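Local coordinates for VC0179-like protein (Escherichia coli, PDB 4XJ6), which is a di-nucleotide cyclase, a bacterial homolog of cyclic GMP-AMP synthase that probably links GTP and ATP into cyclic GMP-AMP at a magnesium site, at residues N7-N12 with D317-M322; S64-L69 with E80-L85; T72-L77 with V156-K161; E380-A385 with T398-I403. All coordinates share one frame; numbering follows the deposited sequence.

From the N terminus, residues 7-12 open contact 1, which closes only at 317-322, bringing the first short helix against the start of helix 318-335. Contacts 2 and 3 both nest inside that long loop. They cross each other, since 64-69, 72-77, 80-85 and 156-161 alternate along the chain, and their centres lie about 11 Å apart. Together they join helices 62-69 and 79-90, and the loop between them, to helix 149-166. Contact 4 follows in series, fastening the approach to strand 404-405 onto helix 382-393. It touches contact 1, where N7 CB lies 3.3 Å from L402 O. Contacts 1 and 4 lie across the chain's centre from contacts 2 and 3.

Contact 1: residues N7-N12 with D317-M322; sequences NYYSHN and DLTGTM
The hydroxyl of Y9 is tied to the backbone of T319 through one water, which stands 2.8 Å from Y9 OH, in the plane of the ring at its edge. The same water donates to T319 O over 3.2 Å, so the bridge joins the two segments where no direct hydrogen bond does. Apolar packing makes up the rest. Y9 CZ lies 3.8 Å from M322 CG, and the hydroxyl oxygen itself rests 3.7 Å from M322 CB. Further back along the ring, Y9 CE2 approaches T319 CA at 3.9 Å. The base of the side chain meets L318, whose CD1 is 3.9 Å from Y9 CB and also touches S10 CB. With its CG opposite the carbonyl carbon (chi1 -76°), Y9 sends its ring past L318, the two side chains running in opposite directions, and on toward M322. T319 OG1 makes its own hydrogen bonds to D4 and F5, just before the first helix. Helix 6-10 thus lies against the first turn of helix 318-335; F281 of helix 274-289 stacks on Y9 and touches M322, while I389 of helix 382-393 also packs against Y9.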
loop_
_atom_site.group_PDB
_atom_site.type_symbol
_atom_site.label_atom_id
_atom_site.label_comp_id
_atom_site.label_asym_id
_atom_site.label_seq_id
_atom_site.Cartn_x
_atom_site.Cartn_y
_atom_site.Cartn_z
ATOM N N ASN A 7 -4.325 28.115 6.818
ATOM C CA ASN A 7 -5.711 27.704 7.025
ATOM C C ASN A 7 -6.259 26.923 5.834
ATOM O O ASN A 7 -7.114 26.055 6.000
ATOM C CB ASN A 7 -6.597 28.917 7.318
ATOM C CG ASN A 7 -6.661 29.246 8.799
ATOM O OD1 ASN A 7 -7.473 28.687 9.537
ATOM N ND2 ASN A 7 -5.800 30.154 9.241
ATOM N N TYR A 8 -5.768 27.239 4.639
ATOM C CA TYR A 8 -6.085 26.456 3.451
ATOM C C TYR A 8 -5.697 25.006 3.696
ATOM O O TYR A 8 -6.437 24.083 3.360
ATOM C CB TYR A 8 -5.355 27.014 2.224
ATOM C CG TYR A 8 -5.351 26.098 1.014
ATOM C CD1 TYR A 8 -6.339 26.191 0.042
ATOM C CD2 TYR A 8 -4.350 25.148 0.839
ATOM C CE1 TYR A 8 -6.337 25.360 -1.065
ATOM C CE2 TYR A 8 -4.341 24.311 -0.263
ATOM C CZ TYR A 8 -5.338 24.423 -1.213
ATOM O OH TYR A 8 -5.336 23.597 -2.314
ATOM N N TYR A 9 -4.532 24.823 4.308
ATOM C CA TYR A 9 -3.981 23.495 4.549
ATOM C C TYR A 9 -4.647 22.753 5.710
ATOM O O TYR A 9 -4.979 21.571 5.589
ATOM C CB TYR A 9 -2.473 23.590 4.817
ATOM C CG TYR A 9 -1.623 23.825 3.585
ATOM C CD1 TYR A 9 -1.626 22.919 2.531
ATOM C CD2 TYR A 9 -0.792 24.934 3.491
ATOM C CE1 TYR A 9 -0.846 23.122 1.412
ATOM C CE2 TYR A 9 -0.005 25.147 2.372
ATOM C CZ TYR A 9 -0.036 24.236 1.337
ATOM O OH TYR A 9 0.740 24.431 0.218
ATOM N N SER A 10 -4.843 23.442 6.830
ATOM C CA SER A 10 -5.106 22.759 8.095
ATOM C C SER A 10 -6.421 23.092 8.801
ATOM O O SER A 10 -6.673 22.568 9.886
ATOM C CB SER A 10 -3.958 23.046 9.061
ATOM O OG SER A 10 -3.910 24.427 9.364
ATOM N N HIS A 11 -7.250 23.951 8.217
ATOM C CA HIS A 11 -8.498 24.327 8.880
ATOM C C HIS A 11 -9.438 23.130 8.978
ATOM O O HIS A 11 -9.544 22.340 8.041
ATOM C CB HIS A 11 -9.188 25.475 8.140
ATOM C CG HIS A 11 -10.228 26.179 8.956
ATOM N ND1 HIS A 11 -11.577 26.074 8.695
ATOM C CD2 HIS A 11 -10.116 26.994 10.031
ATOM C CE1 HIS A 11 -12.251 26.796 9.572
ATOM N NE2 HIS A 11 -11.389 27.365 10.394
ATOM N N ASN A 12 -10.107 22.989 10.117
ATOM C CA ASN A 12 -11.014 21.868 10.320
ATOM C C ASN A 12 -12.199 21.899 9.359
ATOM O O ASN A 12 -12.659 22.968 8.958
ATOM C CB ASN A 12 -11.505 21.839 11.771
ATOM C CG ASN A 12 -11.986 23.194 12.258
ATOM O OD1 ASN A 12 -12.192 24.117 11.469
ATOM N ND2 ASN A 12 -12.170 23.319 13.566
ATOM N N ASP A 317 4.406 26.343 10.415
ATOM C CA ASP A 317 4.223 27.080 9.169
ATOM C C ASP A 317 4.178 26.121 7.983
ATOM O O ASP A 317 5.205 25.831 7.370
ATOM C CB ASP A 317 5.341 28.114 8.983
ATOM C CG ASP A 317 5.184 28.923 7.705
ATOM O OD1 ASP A 317 4.058 28.987 7.171
ATOM O OD2 ASP A 317 6.187 29.501 7.233
ATOM N N LEU A 318 2.981 25.635 7.668
ATOM C CA LEU A 318 2.797 24.675 6.584
ATOM C C LEU A 318 2.997 25.308 5.214
ATOM O O LEU A 318 3.387 24.632 4.264
ATOM C CB LEU A 318 1.406 24.041 6.664
ATOM C CG LEU A 318 1.155 23.179 7.904
ATOM C CD1 LEU A 318 -0.281 22.691 7.951
ATOM C CD2 LEU A 318 2.119 22.008 7.926
ATOM N N THR A 319 2.722 26.605 5.117
ATOM C CA THR A 319 2.899 27.329 3.861
ATOM C C THR A 319 4.370 27.371 3.470
ATOM O O THR A 319 4.740 26.979 2.365
ATOM C CB THR A 319 2.362 28.772 3.942
ATOM O OG1 THR A 319 0.969 28.751 4.276
ATOM C CG2 THR A 319 2.550 29.487 2.611
ATOM N N GLY A 320 5.205 27.846 4.388
ATOM C CA GLY A 320 6.636 27.897 4.158
ATOM C C GLY A 320 7.248 26.516 4.018
ATOM O O GLY A 320 8.098 26.293 3.157
ATOM N N THR A 321 6.812 25.586 4.863
ATOM C CA THR A 321 7.332 24.221 4.841
ATOM C C THR A 321 7.053 23.509 3.518
ATOM O O THR A 321 7.933 22.846 2.967
ATOM C CB THR A 321 6.747 23.387 5.996
ATOM O OG1 THR A 321 7.192 23.930 7.245
ATOM C CG2 THR A 321 7.188 21.935 5.895
ATOM N N MET A 322 5.832 23.651 3.008
ATOM C CA MET A 322 5.467 23.049 1.728
ATOM C C MET A 322 6.260 23.675 0.585
ATOM O O MET A 322 6.613 22.998 -0.381
ATOM C CB MET A 322 3.966 23.192 1.463
ATOM C CG MET A 322 3.095 22.241 2.275
ATOM S SD MET A 322 3.500 20.504 1.993
ATOM C CE MET A 322 3.089 20.339 0.262
HETATM O O HOH W 1 2.400 26.646 0.136
#

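Contact 2: residues S64-L69 with E80-L85; sequences SVRLKL and EERADL
R66 reaches across to A83 and R82 on an extended side chain. Its CG is placed opposite the backbone N (chi1 -164°), and the chain then runs straight from CG to NE, carrying the head group to the neighbouring helix although its CB does not aim there. NE is the first atom to make close contact: it lies 3.7 Å from A83 CB, which sits in the plane of the guanidinium at its edge, and equally near A83 CA. CZ comes next, with A83 N its nearest partner at 4.2 Å. At the tip, R66 NH2 comes 4.0 Å from R82 CB, which lies over one face of the group. R66 NH2 and R82 NE are 4.1 Å apart and the two guanidinium planes are turned by 74°, so they do not stack. E70 probably makes this closeness of like charges tolerable: its OE2 forms salt bridges with both R66 NH1 and R82 NE. Deeper in, L69 CD1 packs 4.0 Å from L85 C and 4.2 Å from L85 CG, and V74 touches both leucines. The axes of the two short segments approach to 9.3 Å with 123° between their directions: an inclined helix-loop-helix pair, formed by helices 62-69 and 79-90 with an apolar inner side and a carboxylate-bridged arginine pair nearer the surface.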
loop_
_atom_site.group_PDB
_atom_site.type_symbol
_atom_site.label_atom_id
_atom_site.label_comp_id
_atom_site.label_asym_id
_atom_site.label_seq_id
_atom_site.Cartn_x
_atom_site.Cartn_y
_atom_site.Cartn_z
ATOM N N SER A 64 -9.308 -37.457 -5.730
ATOM C CA SER A 64 -10.134 -37.243 -4.546
ATOM C C SER A 64 -9.841 -35.881 -3.920
ATOM O O SER A 64 -10.733 -35.234 -3.372
ATOM C CB SER A 64 -9.911 -38.359 -3.522
ATOM O OG SER A 64 -10.471 -39.583 -3.969
ATOM N N VAL A 65 -8.585 -35.450 -4.018
ATOM C CA VAL A 65 -8.176 -34.138 -3.526
ATOM C C VAL A 65 -8.827 -33.020 -4.336
ATOM O O VAL A 65 -9.383 -32.078 -3.771
ATOM C CB VAL A 65 -6.643 -33.967 -3.570
ATOM C CG1 VAL A 65 -6.254 -32.521 -3.291
ATOM C CG2 VAL A 65 -5.977 -34.904 -2.578
ATOM N N ARG A 66 -8.756 -33.135 -5.659
ATOM C CA ARG A 66 -9.303 -32.118 -6.551
ATOM C C ARG A 66 -10.814 -31.989 -6.386
ATOM O O ARG A 66 -11.358 -30.883 -6.407
ATOM C CB ARG A 66 -8.969 -32.444 -8.007
ATOM C CG ARG A 66 -9.156 -31.271 -8.960
ATOM C CD ARG A 66 -8.986 -31.695 -10.415
ATOM N NE ARG A 66 -8.698 -30.550 -11.278
ATOM C CZ ARG A 66 -9.619 -29.832 -11.913
ATOM N NH1 ARG A 66 -10.903 -30.132 -11.790
ATOM N NH2 ARG A 66 -9.253 -28.810 -12.676
ATOM N N LEU A 67 -11.483 -33.126 -6.222
ATOM C CA LEU A 67 -12.933 -33.158 -6.085
ATOM C C LEU A 67 -13.380 -32.551 -4.758
ATOM O O LEU A 67 -14.440 -31.930 -4.681
ATOM C CB LEU A 67 -13.449 -34.592 -6.214
ATOM C CG LEU A 67 -13.235 -35.261 -7.574
ATOM C CD1 LEU A 67 -13.687 -36.712 -7.542
ATOM C CD2 LEU A 67 -13.958 -34.491 -8.669
ATOM N N LYS A 68 -12.574 -32.736 -3.718
ATOM C CA LYS A 68 -12.839 -32.109 -2.427
ATOM C C LYS A 68 -12.670 -30.597 -2.511
ATOM O O LYS A 68 -13.481 -29.839 -1.976
ATOM C CB LYS A 68 -11.915 -32.676 -1.348
ATOM C CG LYS A 68 -12.367 -34.005 -0.777
ATOM C CD LYS A 68 -11.399 -34.502 0.285
ATOM C CE LYS A 68 -11.889 -35.792 0.924
ATOM N NZ LYS A 68 -13.109 -35.576 1.747
ATOM N N LEU A 69 -11.607 -30.168 -3.183
ATOM C CA LEU A 69 -11.317 -28.748 -3.349
ATOM C C LEU A 69 -12.400 -28.054 -4.174
ATOM O O LEU A 69 -12.669 -26.866 -3.989
ATOM C CB LEU A 69 -9.947 -28.554 -4.001
ATOM C CG LEU A 69 -8.726 -28.852 -3.130
ATOM C CD1 LEU A 69 -7.441 -28.608 -3.909
ATOM C CD2 LEU A 69 -8.752 -28.020 -1.847
ATOM N N GLU A 80 -6.883 -25.085 -14.415
ATOM C CA GLU A 80 -5.469 -25.378 -14.205
ATOM C C GLU A 80 -5.057 -25.044 -12.777
ATOM O O GLU A 80 -4.279 -25.771 -12.160
ATOM C CB GLU A 80 -4.605 -24.603 -15.201
ATOM C CG GLU A 80 -3.186 -25.138 -15.354
ATOM C CD GLU A 80 -2.286 -24.786 -14.185
ATOM O OE1 GLU A 80 -2.297 -23.613 -13.755
ATOM O OE2 GLU A 80 -1.578 -25.689 -13.690
ATOM N N GLU A 81 -5.588 -23.942 -12.259
ATOM C CA GLU A 81 -5.274 -23.495 -10.906
ATOM C C GLU A 81 -5.848 -24.438 -9.855
ATOM O O GLU A 81 -5.247 -24.635 -8.800
ATOM C CB GLU A 81 -5.791 -22.070 -10.683
ATOM C CG GLU A 81 -5.029 -21.019 -11.478
ATOM C CD GLU A 81 -5.627 -19.631 -11.349
ATOM O OE1 GLU A 81 -6.854 -19.529 -11.139
ATOM O OE2 GLU A 81 -4.869 -18.643 -11.458
ATOM N N ARG A 82 -7.008 -25.019 -10.145
ATOM C CA ARG A 82 -7.613 -25.995 -9.244
ATOM C C ARG A 82 -6.807 -27.286 -9.244
ATOM O O ARG A 82 -6.594 -27.901 -8.197
ATOM C CB ARG A 82 -9.060 -26.280 -9.642
ATOM C CG ARG A 82 -9.958 -25.066 -9.592
ATOM C CD ARG A 82 -11.429 -25.465 -9.608
ATOM N NE ARG A 82 -11.800 -26.178 -10.827
ATOM C CZ ARG A 82 -12.274 -25.591 -11.920
ATOM N NH1 ARG A 82 -12.423 -24.275 -11.951
ATOM N NH2 ARG A 82 -12.595 -26.316 -12.983
ATOM N N ALA A 83 -6.360 -27.689 -10.429
ATOM C CA ALA A 83 -5.516 -28.867 -10.578
ATOM C C ALA A 83 -4.162 -28.645 -9.910
ATOM O O ALA A 83 -3.617 -29.547 -9.275
ATOM C CB ALA A 83 -5.330 -29.210 -12.049
ATOM N N ASP A 84 -3.632 -27.435 -10.054
ATOM C CA ASP A 84 -2.329 -27.092 -9.497
ATOM C C ASP A 84 -2.359 -27.119 -7.973
ATOM O O ASP A 84 -1.486 -27.713 -7.337
ATOM C CB ASP A 84 -1.881 -25.718 -9.992
ATOM C CG ASP A 84 -0.414 -25.453 -9.723
ATOM O OD1 ASP A 84 0.323 -26.415 -9.412
ATOM O OD2 ASP A 84 0.006 -24.283 -9.839
ATOM N N LEU A 85 -3.371 -26.476 -7.394
ATOM C CA LEU A 85 -3.538 -26.449 -5.945
ATOM C C LEU A 85 -3.785 -27.850 -5.403
ATOM O O LEU A 85 -3.346 -28.187 -4.303
ATOM C CB LEU A 85 -4.688 -25.520 -5.551
ATOM C CG LEU A 85 -4.873 -25.315 -4.046
ATOM C CD1 LEU A 85 -3.587 -24.798 -3.410
ATOM C CD2 LEU A 85 -6.037 -24.373 -3.769
#

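Contact 3: residues T72-L77 with V156-K161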
loop_
_atom_site.group_PDB
_atom_site.type_symbol
_atom_site.label_atom_id
_atom_site.label_comp_id
_atom_site.label_asym_id
_atom_site.label_seq_id
_atom_site.Cartn_x
_atom_site.Cartn_y
_atom_site.Cartn_z
ATOM N N THR A 72 -15.106 -26.538 -2.222
ATOM C CA THR A 72 -14.725 -25.375 -1.434
ATOM C C THR A 72 -14.659 -24.118 -2.301
ATOM O O THR A 72 -15.128 -24.113 -3.438
ATOM C CB THR A 72 -13.362 -25.584 -0.748
ATOM O OG1 THR A 72 -12.321 -25.546 -1.731
ATOM C CG2 THR A 72 -13.324 -26.925 -0.035
ATOM N N ASN A 73 -14.064 -23.057 -1.760
ATOM C CA ASN A 73 -13.915 -21.803 -2.495
ATOM C C ASN A 73 -12.950 -21.923 -3.669
ATOM O O ASN A 73 -12.906 -21.050 -4.536
ATOM C CB ASN A 73 -13.444 -20.684 -1.560
ATOM C CG ASN A 73 -14.549 -20.161 -0.667
ATOM O OD1 ASN A 73 -15.390 -19.375 -1.100
ATOM N ND2 ASN A 73 -14.546 -20.585 0.592
ATOM N N VAL A 74 -12.176 -23.006 -3.685
ATOM C CA VAL A 74 -11.233 -23.291 -4.764
ATOM C C VAL A 74 -11.978 -23.467 -6.091
ATOM O O VAL A 74 -11.387 -23.374 -7.165
ATOM C CB VAL A 74 -10.385 -24.550 -4.434
ATOM C CG1 VAL A 74 -9.354 -24.850 -5.520
ATOM C CG2 VAL A 74 -9.685 -24.369 -3.100
ATOM N N ARG A 75 -13.284 -23.709 -5.996
ATOM C CA ARG A 75 -14.187 -23.714 -7.148
ATOM C C ARG A 75 -13.941 -22.563 -8.124
ATOM O O ARG A 75 -14.058 -22.732 -9.336
ATOM C CB ARG A 75 -15.646 -23.644 -6.676
ATOM C CG ARG A 75 -16.271 -24.974 -6.302
ATOM C CD ARG A 75 -17.694 -24.795 -5.773
ATOM N NE ARG A 75 -17.719 -24.128 -4.473
ATOM C CZ ARG A 75 -18.293 -22.952 -4.242
ATOM N NH1 ARG A 75 -18.903 -22.306 -5.227
ATOM N NH2 ARG A 75 -18.262 -22.425 -3.025
ATOM N N TYR A 76 -13.599 -21.396 -7.581
ATOM C CA TYR A 76 -13.583 -20.155 -8.351
ATOM C C TYR A 76 -12.254 -19.882 -9.057
ATOM O O TYR A 76 -12.137 -18.917 -9.816
ATOM C CB TYR A 76 -13.946 -18.981 -7.435
ATOM C CG TYR A 76 -15.328 -19.118 -6.833
ATOM C CD1 TYR A 76 -16.461 -19.018 -7.630
ATOM C CD2 TYR A 76 -15.501 -19.362 -5.476
ATOM C CE1 TYR A 76 -17.729 -19.146 -7.094
ATOM C CE2 TYR A 76 -16.766 -19.494 -4.928
ATOM C CZ TYR A 76 -17.874 -19.384 -5.741
ATOM O OH TYR A 76 -19.129 -19.515 -5.197
ATOM N N LEU A 77 -11.256 -20.723 -8.808
ATOM C CA LEU A 77 -10.026 -20.673 -9.590
ATOM C C LEU A 77 -10.290 -21.275 -10.968
ATOM O O LEU A 77 -11.267 -22.000 -11.154
ATOM C CB LEU A 77 -8.894 -21.427 -8.888
ATOM C CG LEU A 77 -8.414 -20.972 -7.509
ATOM C CD1 LEU A 77 -7.383 -21.953 -6.974
ATOM C CD2 LEU A 77 -7.829 -19.575 -7.572
ATOM N N VAL A 156 -4.597 -17.177 -1.579
ATOM C CA VAL A 156 -4.965 -15.769 -1.580
ATOM C C VAL A 156 -5.852 -15.481 -2.783
ATOM O O VAL A 156 -6.882 -14.813 -2.662
ATOM C CB VAL A 156 -3.725 -14.857 -1.611
ATOM C CG1 VAL A 156 -4.131 -13.421 -1.882
ATOM C CG2 VAL A 156 -2.957 -14.961 -0.303
ATOM N N ASP A 157 -5.446 -15.999 -3.939
ATOM C CA ASP A 157 -6.217 -15.845 -5.165
ATOM C C ASP A 157 -7.606 -16.447 -5.005
ATOM O O ASP A 157 -8.597 -15.861 -5.435
ATOM C CB ASP A 157 -5.496 -16.497 -6.344
ATOM C CG ASP A 157 -4.275 -15.718 -6.785
ATOM O OD1 ASP A 157 -4.049 -14.614 -6.250
ATOM O OD2 ASP A 157 -3.551 -16.206 -7.679
ATOM N N THR A 158 -7.669 -17.613 -4.372
ATOM C CA THR A 158 -8.938 -18.275 -4.094
ATOM C C THR A 158 -9.881 -17.369 -3.311
ATOM O O THR A 158 -11.060 -17.249 -3.640
ATOM C CB THR A 158 -8.729 -19.582 -3.307
ATOM O OG1 THR A 158 -8.002 -20.515 -4.113
ATOM C CG2 THR A 158 -10.061 -20.198 -2.928
ATOM N N SER A 159 -9.346 -16.725 -2.278
ATOM C CA SER A 159 -10.136 -15.837 -1.433
ATOM C C SER A 159 -10.717 -14.659 -2.210
ATOM O O SER A 159 -11.916 -14.390 -2.138
ATOM C CB SER A 159 -9.288 -15.322 -0.275
ATOM O OG SER A 159 -10.035 -14.452 0.549
ATOM N N LEU A 160 -9.864 -13.961 -2.952
ATOM C CA LEU A 160 -10.276 -12.753 -3.657
ATOM C C LEU A 160 -11.149 -13.060 -4.874
ATOM O O LEU A 160 -12.078 -12.313 -5.179
ATOM C CB LEU A 160 -9.046 -11.948 -4.076
ATOM C CG LEU A 160 -8.112 -11.572 -2.925
ATOM C CD1 LEU A 160 -6.928 -10.760 -3.431
ATOM C CD2 LEU A 160 -8.865 -10.819 -1.828
ATOM N N LYS A 161 -10.853 -14.158 -5.563
ATOM C CA LYS A 161 -11.645 -14.563 -6.721
ATOM C C LYS A 161 -13.018 -15.075 -6.301
ATOM O O LYS A 161 -13.984 -14.975 -7.060
ATOM C CB LYS A 161 -10.912 -15.629 -7.532
ATOM C CG LYS A 161 -9.783 -15.080 -8.389
ATOM C CD LYS A 161 -9.026 -16.193 -9.095
ATOM C CE LYS A 161 -8.890 -15.900 -10.580
ATOM N NZ LYS A 161 -7.526 -16.201 -11.093
#
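T158 of helix 149-166 packs against N73 and L77 of a loop shaped by an ST turn and a 3-10 segment. The loop's own hydrogen bonds set that shape: V74 N donates to T72 OG1 over 3.2 Å at an N-H...O angle of 162°, which defines the ST turn, and L77 N bonds back to V74 O at the end of the 3-10 run. Both sides have polar partners beyond the contact. N73 ND2 bonds E47 of helix 24-57, and D157 makes a salt bridge with R246. The side chain of D157 is about 13 Å from a bound 3'-deoxy-GTP, so the contact packs on this nucleotidyltransferase-domain helix away from the nucleotide pocket. Across the interface itself the forces are van der Waals. Y76 CB rests 4.0 Å from K161 O, and L77 CD2 lies 3.9 Å from K161 CD. The methyl of T158, opposite its backbone N, points into the loop, 3.4 Å from N73 O and 3.7 Å from N73 CB. The L77 side chain crosses that of T158 at about a right angle, and its CD1 comes within 3.3 Å of T158 OG1, the hydroxyl being bonded to L154 O one turn back.

Contact 4: residues E380-A385 with T398-I403; sequences ESREEA and TNALLI
R382 lays its aliphatic chain over the backbone carbonyls of A400 and I403. Its CD lies 3.1 Å from A400 O and equally close to I403 O, while CG meets the methyl of A400 at 4.0 Å. A bent chain makes this fit possible: chi3, at 29°, falls about midway between eclipsed and staggered, which may mean some strain. The bend turns the head group back to I403, and R382 NH1 donates to I403 O over 3.2 Å, with an N-H...O angle of 147°. Measured at the acceptor, the C=O...N angle is 169°, so the donor comes almost head-on to the carbonyl, and the oxygen is tilted somewhat out of the guanidinium plane. A400 O has a backbone partner as well, I403 N, within the 3-10 turn of its own segment. Beyond the arginine, I403 CD1 packs 3.8 Å from A385 CB and also nears R382 O at 3.5 Å, and W3 touches both A385 and I403. Each segment is shaped by a side-chain bond of its own. S381 is the N-cap of helix 382-393, its OG accepting from E384 N at 3.0 Å, and N399 OD1 accepts from L401 N in an Asx turn. In sum, a capped helix start receives the returning C-terminal chain just before strand 404-405, which pairs with strand 3-4 in the small antiparallel sheet joining the two chain ends.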
loop_
_atom_site.group_PDB
_atom_site.type_symbol
_atom_site.label_atom_id
_atom_site.label_comp_id
_atom_site.label_asym_id
_atom_site.label_seq_id
_atom_site.Cartn_x
_atom_site.Cartn_y
_atom_site.Cartn_z
ATOM N N GLU A 380 -3.053 38.203 -7.208
ATOM C CA GLU A 380 -3.568 39.514 -6.837
ATOM C C GLU A 380 -4.867 39.417 -6.040
ATOM O O GLU A 380 -5.090 40.195 -5.114
ATOM C CB GLU A 380 -3.776 40.372 -8.086
ATOM C CG GLU A 380 -3.142 41.749 -8.000
ATOM C CD GLU A 380 -2.691 42.260 -9.354
ATOM O OE1 GLU A 380 -3.554 42.700 -10.142
ATOM O OE2 GLU A 380 -1.475 42.209 -9.634
ATOM N N SER A 381 -5.718 38.462 -6.400
ATOM C CA SER A 381 -6.984 38.281 -5.696
ATOM C C SER A 381 -6.993 36.983 -4.898
ATOM O O SER A 381 -6.189 36.083 -5.140
ATOM C CB SER A 381 -8.160 38.300 -6.676
ATOM O OG SER A 381 -8.547 36.986 -7.035
ATOM N N ARG A 382 -7.919 36.899 -3.951
ATOM C CA ARG A 382 -8.030 35.752 -3.059
ATOM C C ARG A 382 -8.589 34.521 -3.768
ATOM O O ARG A 382 -8.141 33.399 -3.524
ATOM C CB ARG A 382 -8.903 36.118 -1.859
ATOM C CG ARG A 382 -9.175 34.983 -0.898
ATOM C CD ARG A 382 -9.181 35.484 0.538
ATOM N NE ARG A 382 -9.609 36.876 0.646
ATOM C CZ ARG A 382 -9.766 37.521 1.798
ATOM N NH1 ARG A 382 -9.538 36.899 2.950
ATOM N NH2 ARG A 382 -10.157 38.790 1.803
ATOM N N GLU A 383 -9.564 34.731 -4.648
ATOM C CA GLU A 383 -10.145 33.622 -5.395
ATOM C C GLU A 383 -9.142 33.107 -6.421
ATOM O O GLU A 383 -9.160 31.933 -6.786
ATOM C CB GLU A 383 -11.450 34.040 -6.082
ATOM C CG GLU A 383 -11.273 34.894 -7.328
ATOM C CD GLU A 383 -12.528 34.944 -8.175
ATOM O OE1 GLU A 383 -13.576 34.448 -7.711
ATOM O OE2 GLU A 383 -12.467 35.469 -9.307
ATOM N N GLU A 384 -8.263 33.997 -6.871
ATOM C CA GLU A 384 -7.236 33.638 -7.836
ATOM C C GLU A 384 -6.177 32.763 -7.179
ATOM O O GLU A 384 -5.637 31.847 -7.803
ATOM C CB GLU A 384 -6.598 34.893 -8.431
ATOM C CG GLU A 384 -5.450 34.609 -9.375
ATOM C CD GLU A 384 -4.732 35.865 -9.819
ATOM O OE1 GLU A 384 -5.325 36.962 -9.734
ATOM O OE2 GLU A 384 -3.566 35.750 -10.252
ATOM N N ALA A 385 -5.888 33.051 -5.915
ATOM C CA ALA A 385 -4.917 32.282 -5.151
ATOM C C ALA A 385 -5.393 30.848 -4.963
ATOM O O ALA A 385 -4.613 29.903 -5.075
ATOM C CB ALA A 385 -4.662 32.942 -3.801
ATOM N N THR A 398 -12.485 24.589 -1.354
ATOM C CA THR A 398 -13.235 25.490 -2.215
ATOM C C THR A 398 -13.490 26.825 -1.528
ATOM O O THR A 398 -13.970 27.775 -2.149
ATOM C CB THR A 398 -14.574 24.865 -2.634
ATOM O OG1 THR A 398 -15.297 24.460 -1.465
ATOM C CG2 THR A 398 -14.342 23.652 -3.521
ATOM N N ASN A 399 -13.159 26.886 -0.244
ATOM C CA ASN A 399 -13.373 28.088 0.549
ATOM C C ASN A 399 -12.190 29.052 0.463
ATOM O O ASN A 399 -11.198 28.906 1.180
ATOM C CB ASN A 399 -13.648 27.708 2.006
ATOM C CG ASN A 399 -14.132 28.884 2.834
ATOM O OD1 ASN A 399 -14.335 29.981 2.316
ATOM N ND2 ASN A 399 -14.330 28.654 4.128
ATOM N N ALA A 400 -12.315 30.047 -0.411
ATOM C CA ALA A 400 -11.262 31.037 -0.615
ATOM C C ALA A 400 -11.037 31.883 0.634
ATOM O O ALA A 400 -9.961 32.446 0.821
ATOM C CB ALA A 400 -11.597 31.925 -1.806
ATOM N N LEU A 401 -12.049 31.955 1.495
ATOM C CA LEU A 401 -11.968 32.758 2.715
ATOM C C LEU A 401 -10.963 32.204 3.721
ATOM O O LEU A 401 -10.649 32.857 4.716
ATOM C CB LEU A 401 -13.344 32.868 3.375
ATOM C CG LEU A 401 -14.403 33.652 2.600
ATOM C CD1 LEU A 401 -15.664 33.827 3.435
ATOM C CD2 LEU A 401 -13.858 35.001 2.147
ATOM N N LEU A 402 -10.468 30.998 3.464
ATOM C CA LEU A 402 -9.442 30.397 4.303
ATOM C C LEU A 402 -8.089 31.050 4.038
ATOM O O LEU A 402 -7.215 31.068 4.906
ATOM C CB LEU A 402 -9.355 28.894 4.055
ATOM C CG LEU A 402 -10.583 28.062 4.414
ATOM C CD1 LEU A 402 -10.374 26.611 4.008
ATOM C CD2 LEU A 402 -10.880 28.169 5.903
ATOM N N ILE A 403 -7.925 31.578 2.828
ATOM C CA ILE A 403 -6.693 32.248 2.435
ATOM C C ILE A 403 -6.601 33.619 3.085
ATOM O O ILE A 403 -7.482 34.455 2.912
ATOM C CB ILE A 403 -6.607 32.392 0.909
ATOM C CG1 ILE A 403 -6.669 31.015 0.242
ATOM C CG2 ILE A 403 -5.337 33.119 0.508
ATOM C CD1 ILE A 403 -6.719 31.074 -1.262
#